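Probable hydrolase (Pseudomonas aeruginosa, PDB 3OM8) is an alpha/beta-fold hydrolase that probably cleaves an ester or lactone bond, perhaps that of 3-oxoadipate enol-lactone. Local coordinates at residues B[242-245]-B[251-254]. Residues are numbered along the deposited sequence; the frame is centred on the assembly and turned at random.
Sequences LPAV and EFPQ
Ala244 and Glu251 bring the two backbones nearest, 6.5 Å between their CA atoms, where the chain leaves strand 238-242, outermost in this chain's sheet, through an inverse gamma turn centred on Pro243 and returns past the short helix 248-251. Val245 N donates to Glu251 OE1 at 2.9 Å, nearly straight at 166°, meeting the carboxylate on its syn side and 16° out of its plane. The extended Glu251 side chain (chi2 -179°) carries its carboxylate across to the loop, where OE1 also lies 3.5 Å from Ala244 CB. Phe252, the N-cap residue of helix 253-264, lays its ring against the turn: Pro243 CD sits over one face, offset toward the rim, and Pro243 CG comes within 3.6 Å of Phe252 CZ. Ala244 CB meets the ring edge, 3.9 Å from Phe252 CE2, and Leu242 CB approaches obliquely, 4.4 Å from Phe252 CD2. On a second subunit, Ala255 packs on Pro243 and Gln254 on Phe252. One straight bond and the ring contacts thus join the loop to the end of helix 248-251 and the start of helix 253-264; the bonded N-H lies one residue before His246, probably the histidine of a Ser101-His246-Asp219 triad, consistent with helping to fix its loop.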
loop_
_atom_site.group_PDB
_atom_site.type_symbol
_atom_site.label_atom_id
_atom_site.label_comp_id
_atom_site.label_asym_id
_atom_site.label_seq_id
_atom_site.Cartn_x
_atom_site.Cartn_y
_atom_site.Cartn_z
ATOM N N LEU B 242 -6.133 2.826 -0.528
ATOM C CA LEU B 242 -7.518 2.431 -0.759
ATOM C C LEU B 242 -7.835 2.463 -2.245
ATOM O O LEU B 242 -7.192 3.186 -3.000
ATOM C CB LEU B 242 -8.462 3.343 0.018
ATOM C CG LEU B 242 -8.153 3.414 1.511
ATOM C CD1 LEU B 242 -9.005 4.452 2.213
ATOM C CD2 LEU B 242 -8.324 2.029 2.162
ATOM N N PRO B 243 -8.817 1.660 -2.684
ATOM C CA PRO B 243 -9.176 1.685 -4.105
ATOM C C PRO B 243 -10.030 2.918 -4.416
ATOM O O PRO B 243 -11.095 2.798 -5.024
ATOM C CB PRO B 243 -9.999 0.408 -4.270
ATOM C CG PRO B 243 -10.666 0.238 -2.944
ATOM C CD PRO B 243 -9.672 0.736 -1.915
ATOM N N ALA B 244 -9.558 4.083 -3.979
ATOM C CA ALA B 244 -10.288 5.338 -4.143
ATOM C C ALA B 244 -9.672 6.232 -5.205
ATOM O O ALA B 244 -8.557 5.992 -5.678
ATOM C CB ALA B 244 -10.347 6.094 -2.825
ATOM N N VAL B 245 -10.420 7.276 -5.557
ATOM C CA VAL B 245 -9.931 8.353 -6.414
ATOM C C VAL B 245 -9.257 9.443 -5.573
ATOM O O VAL B 245 -8.072 9.339 -5.293
ATOM C CB VAL B 245 -11.046 8.926 -7.292
ATOM C CG1 VAL B 245 -10.476 9.951 -8.264
ATOM C CG2 VAL B 245 -11.740 7.794 -8.051
ATOM N N GLU B 251 -15.417 8.023 -0.153
ATOM C CA GLU B 251 -15.669 6.764 -0.831
ATOM C C GLU B 251 -15.645 5.556 0.120
ATOM O O GLU B 251 -16.434 4.633 -0.030
ATOM C CB GLU B 251 -14.632 6.553 -1.923
ATOM C CG GLU B 251 -14.942 7.220 -3.242
ATOM C CD GLU B 251 -13.866 6.933 -4.253
ATOM O OE1 GLU B 251 -13.001 7.813 -4.420
ATOM O OE2 GLU B 251 -13.864 5.821 -4.847
ATOM N N PHE B 252 -14.731 5.566 1.083
ATOM C CA PHE B 252 -14.565 4.433 1.991
ATOM C C PHE B 252 -14.387 4.928 3.408
ATOM O O PHE B 252 -13.286 4.887 3.941
ATOM C CB PHE B 252 -13.354 3.623 1.559
ATOM C CG PHE B 252 -13.460 3.116 0.154
ATOM C CD1 PHE B 252 -14.251 2.015 -0.138
ATOM C CD2 PHE B 252 -12.799 3.758 -0.881
ATOM C CE1 PHE B 252 -14.369 1.558 -1.433
ATOM C CE2 PHE B 252 -12.910 3.295 -2.177
ATOM C CZ PHE B 252 -13.698 2.201 -2.453
ATOM N N PRO B 253 -15.473 5.426 4.012
ATOM C CA PRO B 253 -15.382 6.026 5.347
ATOM C C PRO B 253 -14.944 5.016 6.427
ATOM O O PRO B 253 -14.180 5.401 7.318
ATOM C CB PRO B 253 -16.805 6.539 5.601
ATOM C CG PRO B 253 -17.690 5.716 4.672
ATOM C CD PRO B 253 -16.843 5.463 3.467
ATOM N N GLN B 254 -15.394 3.760 6.351
ATOM C CA GLN B 254 -15.019 2.774 7.377
ATOM C C GLN B 254 -13.515 2.481 7.346
ATOM O O GLN B 254 -12.840 2.580 8.371
ATOM C CB GLN B 254 -15.836 1.475 7.283
ATOM C CG GLN B 254 -15.840 0.695 8.602
ATOM C CD GLN B 254 -16.432 -0.724 8.512
ATOM O OE1 GLN B 254 -15.897 -1.601 7.826
ATOM N NE2 GLN B 254 -17.525 -0.953 9.238
#